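Local coordinates for protein sugar isomerase (Sinorhizobium meliloti, PDB 3QC0) that binds zinc and is probably a sugar isomerase with a xylose isomerase-like TIM barrel, at residues A[176-181]-A[204-209]; A[219-224]-A[247-252]. All coordinates share one frame; numbering follows the deposited sequence.

Contact 1: residues A[176-181]-A[204-209]; sequences IDVYHV and HICDWL
D177 and H204 meet at the zinc ion, which takes OD2 of the first and ND1 of the second; E142 and E248 complete the metal site. The metal holds D177 OD2 and H204 ND1 3.4 Å apart without a hydrogen bond between them, the carboxylate oxygen lying at the edge of the imidazole while the two planes stand 67° apart. D177 chi1 of -179° sends CG away from its own N, and the carboxylate divides its work: OD2 goes to zinc, and OD1 accepts from Y179 N (2.9 Å) as N-cap of the helix starting at V178. R219 also donates to OD2. Behind this shell H204 N bonds to I176 O (2.8 Å) and V178 N to H204 O (3.0 Å), a parallel bridge between D177 and H204 that sets both side chains on the same face of the sheet. Further along, C206 SG packs against CB of Y179 (3.6 Å) and obliquely beside its ring. The tyrosine ring has D207 O at its edge and W208 over one face, CE3 of W208 lying 3.5 Å from CE1 of Y179, with ring planes at 36°. A water joins Y179 OH to L209 N. The pairing joins neighbouring barrel strands 172-177 and 200-205 at their C-terminal ends; V178 also packs on helix 229-238, I205 reaches strand 245-247, and W208 touches A150 of the second subunit.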
loop_
_atom_site.group_PDB
_atom_site.type_symbol
_atom_site.label_atom_id
_atom_site.label_comp_id
_atom_site.label_asym_id
_atom_site.label_seq_id
_atom_site.Cartn_x
_atom_site.Cartn_y
_atom_site.Cartn_z
ATOM N N ILE A 176 6.521 12.974 7.117
ATOM C CA ILE A 176 7.028 11.649 6.757
ATOM C C ILE A 176 6.757 10.691 7.900
ATOM O O ILE A 176 7.403 10.758 8.950
ATOM C CB ILE A 176 8.541 11.683 6.366
ATOM C CG1 ILE A 176 8.833 12.705 5.241
ATOM C CG2 ILE A 176 9.008 10.247 5.962
ATOM C CD1 ILE A 176 10.322 12.883 4.939
ATOM N N ASP A 177 5.758 9.827 7.712
ATOM C CA ASP A 177 5.332 8.856 8.731
ATOM C C ASP A 177 5.788 7.503 8.244
ATOM O O ASP A 177 5.429 7.086 7.151
ATOM C CB ASP A 177 3.816 8.938 8.876
ATOM C CG ASP A 177 3.239 8.003 9.922
ATOM O OD1 ASP A 177 3.818 6.930 10.149
ATOM O OD2 ASP A 177 2.184 8.372 10.499
ATOM N N VAL A 178 6.661 6.872 9.013
ATOM C CA VAL A 178 7.287 5.616 8.583
ATOM C C VAL A 178 6.238 4.570 8.248
ATOM O O VAL A 178 6.471 3.736 7.365
ATOM C CB VAL A 178 8.276 5.078 9.632
ATOM C CG1 VAL A 178 9.424 6.126 9.829
ATOM C CG2 VAL A 178 7.599 4.735 10.977
ATOM N N TYR A 179 5.091 4.608 8.916
ATOM C CA TYR A 179 4.058 3.606 8.645
ATOM C C TYR A 179 3.601 3.673 7.201
ATOM O O TYR A 179 3.326 2.693 6.556
ATOM C CB TYR A 179 2.832 3.782 9.555
ATOM C CG TYR A 179 2.041 2.515 9.752
ATOM C CD1 TYR A 179 2.566 1.462 10.496
ATOM C CD2 TYR A 179 0.767 2.353 9.205
ATOM C CE1 TYR A 179 1.861 0.280 10.671
ATOM C CE2 TYR A 179 0.035 1.180 9.401
ATOM C CZ TYR A 179 0.595 0.141 10.140
ATOM O OH TYR A 179 -0.120 -1.021 10.363
ATOM N N HIS A 180 3.509 4.896 6.694
ATOM C CA HIS A 180 2.924 5.138 5.392
ATOM C C HIS A 180 3.922 4.983 4.253
ATOM O O HIS A 180 3.499 4.781 3.094
ATOM C CB HIS A 180 2.345 6.555 5.346
ATOM C CG HIS A 180 1.257 6.774 6.340
ATOM N ND1 HIS A 180 0.257 5.846 6.546
ATOM C CD2 HIS A 180 0.997 7.815 7.178
ATOM C CE1 HIS A 180 -0.552 6.295 7.497
ATOM N NE2 HIS A 180 -0.128 7.485 7.888
ATOM N N VAL A 181 5.222 5.164 4.554
ATOM C CA VAL A 181 6.236 5.267 3.490
ATOM C C VAL A 181 7.356 4.222 3.510
ATOM O O VAL A 181 8.132 4.184 2.550
ATOM C CB VAL A 181 6.918 6.704 3.499
ATOM C CG1 VAL A 181 5.895 7.824 3.482
ATOM C CG2 VAL A 181 7.893 6.876 4.715
ATOM N N HIS A 204 7.088 11.019 11.750
ATOM C CA HIS A 204 6.292 10.205 12.648
ATOM C C HIS A 204 6.870 8.805 12.701
ATOM O O HIS A 204 7.215 8.216 11.648
ATOM C CB HIS A 204 4.817 10.106 12.239
ATOM C CG HIS A 204 4.157 11.415 11.982
ATOM N ND1 HIS A 204 2.909 11.525 11.411
ATOM C CD2 HIS A 204 4.575 12.681 12.242
ATOM C CE1 HIS A 204 2.596 12.817 11.322
ATOM N NE2 HIS A 204 3.583 13.530 11.834
ATOM N N ILE A 205 6.914 8.261 13.915
ATOM C CA ILE A 205 7.476 6.941 14.163
ATOM C C ILE A 205 6.508 5.985 14.851
ATOM O O ILE A 205 5.585 6.393 15.534
ATOM C CB ILE A 205 8.805 7.010 14.944
ATOM C CG1 ILE A 205 8.612 7.736 16.277
ATOM C CG2 ILE A 205 9.896 7.653 14.072
ATOM C CD1 ILE A 205 9.875 7.593 17.218
ATOM N N CYS A 206 6.769 4.697 14.600
ATOM C CA CYS A 206 5.939 3.548 14.992
ATOM C C CYS A 206 6.586 2.386 14.221
ATOM O O CYS A 206 7.719 2.514 13.770
ATOM C CB CYS A 206 4.459 3.728 14.644
ATOM S SG CYS A 206 4.175 3.997 12.899
ATOM N N ASP A 207 5.893 1.267 14.121
ATOM C CA ASP A 207 6.455 0.151 13.401
ATOM C C ASP A 207 5.394 -0.624 12.631
ATOM O O ASP A 207 4.191 -0.512 12.923
ATOM C CB ASP A 207 7.216 -0.799 14.361
ATOM C CG ASP A 207 8.529 -1.328 13.764
ATOM O OD1 ASP A 207 8.634 -1.437 12.498
ATOM O OD2 ASP A 207 9.461 -1.675 14.552
ATOM N N TRP A 208 5.873 -1.378 11.645
ATOM C CA TRP A 208 5.058 -2.257 10.830
ATOM C C TRP A 208 5.222 -3.685 11.312
ATOM O O TRP A 208 6.306 -4.248 11.215
ATOM C CB TRP A 208 5.449 -2.122 9.335
ATOM C CG TRP A 208 4.535 -2.951 8.464
ATOM C CD1 TRP A 208 4.657 -4.296 8.186
ATOM C CD2 TRP A 208 3.338 -2.527 7.803
ATOM N NE1 TRP A 208 3.640 -4.699 7.366
ATOM C CE2 TRP A 208 2.813 -3.636 7.122
ATOM C CE3 TRP A 208 2.707 -1.320 7.657
ATOM C CZ2 TRP A 208 1.653 -3.559 6.378
ATOM C CZ3 TRP A 208 1.548 -1.240 6.941
ATOM C CH2 TRP A 208 1.044 -2.348 6.278
ATOM N N LEU A 209 4.152 -4.236 11.876
ATOM C CA LEU A 209 4.207 -5.572 12.479
ATOM C C LEU A 209 4.083 -6.677 11.444
ATOM O O LEU A 209 3.423 -6.510 10.432
ATOM C CB LEU A 209 3.113 -5.705 13.542
ATOM C CG LEU A 209 3.172 -4.716 14.716
ATOM C CD1 LEU A 209 1.919 -4.963 15.590
ATOM C CD2 LEU A 209 4.525 -4.840 15.450
HETATM O O HOH W 1 1.445 -2.898 11.611
#

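Contact 2: residues A[219-224]-A[247-252]; sequences RGMMGD and VEIFSA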
loop_
_atom_site.group_PDB
_atom_site.type_symbol
_atom_site.label_atom_id
_atom_site.label_comp_id
_atom_site.label_asym_id
_atom_site.label_seq_id
_atom_site.Cartn_x
_atom_site.Cartn_y
_atom_site.Cartn_z
ATOM N N ARG A 219 -0.830 -0.621 14.332
ATOM C CA ARG A 219 0.533 -0.109 14.287
ATOM C C ARG A 219 1.346 -0.679 15.442
ATOM O O ARG A 219 0.799 -0.920 16.541
ATOM C CB ARG A 219 0.607 1.407 14.367
ATOM C CG ARG A 219 -0.123 2.156 13.288
ATOM C CD ARG A 219 0.315 3.604 13.282
ATOM N NE ARG A 219 -0.292 4.383 12.222
ATOM C CZ ARG A 219 0.158 5.562 11.805
ATOM N NH1 ARG A 219 1.165 6.172 12.423
ATOM N NH2 ARG A 219 -0.438 6.165 10.785
ATOM N N GLY A 220 2.639 -0.860 15.214
ATOM C CA GLY A 220 3.551 -1.402 16.216
ATOM C C GLY A 220 4.280 -0.344 17.000
ATOM O O GLY A 220 4.506 0.781 16.516
HETATM N N MSE A 221 4.619 -0.690 18.246
HETATM C CA MSE A 221 5.613 0.032 18.978
HETATM C C MSE A 221 6.949 -0.124 18.247
HETATM O O MSE A 221 7.292 -1.210 17.755
HETATM C CB MSE A 221 5.706 -0.563 20.387
HETATM C CG MSE A 221 6.742 0.039 21.300
HETATM SE SE MSE A 221 6.557 1.909 21.714
HETATM C CE MSE A 221 4.925 1.633 22.809
HETATM N N MSE A 222 7.712 0.939 18.215
HETATM C CA MSE A 222 9.015 0.932 17.561
HETATM C C MSE A 222 9.867 -0.209 18.074
HETATM O O MSE A 222 10.067 -0.340 19.273
HETATM C CB MSE A 222 9.775 2.221 17.822
HETATM C CG MSE A 222 9.208 3.446 17.214
HETATM SE SE MSE A 222 7.765 4.291 18.227
HETATM C CE MSE A 222 8.615 4.636 19.893
ATOM N N GLY A 223 10.405 -1.015 17.172
ATOM C CA GLY A 223 11.211 -2.182 17.507
ATOM C C GLY A 223 10.468 -3.501 17.555
ATOM O O GLY A 223 11.107 -4.563 17.610
ATOM N N ASP A 224 9.143 -3.465 17.571
ATOM C CA ASP A 224 8.350 -4.681 17.569
ATOM C C ASP A 224 8.105 -5.154 16.143
ATOM O O ASP A 224 7.640 -6.293 15.932
ATOM C CB ASP A 224 6.995 -4.481 18.269
ATOM C CG ASP A 224 7.086 -4.483 19.806
ATOM O OD1 ASP A 224 8.185 -4.763 20.346
ATOM O OD2 ASP A 224 6.017 -4.287 20.433
ATOM N N VAL A 247 5.851 9.950 18.031
ATOM C CA VAL A 247 5.300 8.617 18.181
ATOM C C VAL A 247 3.805 8.590 17.971
ATOM O O VAL A 247 3.030 9.167 18.711
ATOM C CB VAL A 247 5.601 8.006 19.529
ATOM C CG1 VAL A 247 4.946 6.618 19.647
ATOM C CG2 VAL A 247 7.135 8.010 19.756
ATOM N N GLU A 248 3.401 7.897 16.918
ATOM C CA GLU A 248 2.001 7.825 16.542
ATOM C C GLU A 248 1.635 6.366 16.340
ATOM O O GLU A 248 1.941 5.745 15.325
ATOM C CB GLU A 248 1.727 8.645 15.273
ATOM C CG GLU A 248 0.267 8.662 14.882
ATOM C CD GLU A 248 0.015 9.432 13.632
ATOM O OE1 GLU A 248 0.900 9.466 12.790
ATOM O OE2 GLU A 248 -1.063 10.049 13.525
ATOM N N ILE A 249 1.020 5.794 17.365
ATOM C CA ILE A 249 0.630 4.394 17.408
ATOM C C ILE A 249 -0.882 4.267 17.598
ATOM O O ILE A 249 -1.440 4.796 18.552
ATOM C CB ILE A 249 1.350 3.631 18.554
ATOM C CG1 ILE A 249 2.862 3.671 18.333
ATOM C CG2 ILE A 249 0.838 2.169 18.634
ATOM C CD1 ILE A 249 3.750 3.220 19.514
ATOM N N PHE A 250 -1.538 3.561 16.691
ATOM C CA PHE A 250 -2.923 3.136 16.815
ATOM C C PHE A 250 -2.894 1.630 17.090
ATOM O O PHE A 250 -2.505 0.863 16.207
ATOM C CB PHE A 250 -3.754 3.390 15.533
ATOM C CG PHE A 250 -3.595 4.766 14.906
ATOM C CD1 PHE A 250 -3.271 5.887 15.630
ATOM C CD2 PHE A 250 -3.863 4.930 13.557
ATOM C CE1 PHE A 250 -3.132 7.137 15.005
ATOM C CE2 PHE A 250 -3.733 6.171 12.942
ATOM C CZ PHE A 250 -3.344 7.278 13.672
ATOM N N SER A 251 -3.246 1.192 18.300
ATOM C CA SER A 251 -3.116 -0.231 18.675
ATOM C C SER A 251 -4.283 -0.684 19.539
ATOM O O SER A 251 -4.199 -0.683 20.778
ATOM C CB SER A 251 -1.790 -0.489 19.379
ATOM O OG SER A 251 -1.656 -1.864 19.766
ATOM N N ALA A 252 -5.347 -1.108 18.883
ATOM C CA ALA A 252 -6.608 -1.383 19.568
ATOM C C ALA A 252 -6.484 -2.536 20.546
ATOM O O ALA A 252 -7.162 -2.524 21.577
ATOM C CB ALA A 252 -7.727 -1.666 18.567
HETATM O O HOH W 2 -0.434 -3.101 17.647
#
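R219 and F250 bring two irregular loop segments together, R219 N donating to F250 O (2.9 Å), while the touching parts run 135° apart. The arginine side chain, extended from CG to NE, then follows the 247-252 backbone to the glutamate. Its NH1 donates to E248 O (3.0 Å), meeting that oxygen from above the carbonyl plane, and makes a weak hydrogen bond to E248 OE1 (3.3 Å), the carboxylate oxygen that binds zinc. NH1 also donates to a second zinc ligand, D177 OD2, and so touches two carboxylates of the metal site. F250 runs alongside R219 and offers a ring face to the guanidinium, a cation-pi contact with CZ of R219 4.4 Å from the ring centroid and the two planes 35° apart. Shortening R219 to an alanine would probably leave the F250 face without its cation, and E248 O and D177 OD2 without the NH1 donor they share. On the apolar side, I249 CD1 lies 3.8 Å from SE of selenomethionine M221, and CE of selenomethionine M222 lies 3.7 Å from V247 CG2. A water bridges R219 O and S251 OG, whose hydroxyl also meets W255 N. From M221 to D224 the chain makes a type II turn, with G223 at backbone angles suited to glycine. The loops after strands 200-205 and 245-247 meet at the C-terminal end of the TIM barrel, where the metal site lies; E248 binds zinc and R219 stands in its second shell.

How the contacts relate
Both contacts are buried and share one zinc site: contact 1 supplies D177 and H204, contact 2 supplies E248. Contact 1 is built on regular pairing between adjacent barrel strands and the start of a short helix, nearer the centre of the chain; contact 2, somewhat farther out, joins loops and depends on an arginine and methionine packing (selenomethionine in the crystal) rather than on strand pairing. Segment 204-209 spans the end of strand 200-205 and its exit, and 219-224 lies later in the same loop. The contacts touch through a probable hydrogen bond from G220 N to D207 O, through R219 NH1 bonded to D177 OD2, and where D177 OD2 and E248 OE1 come close at the zinc.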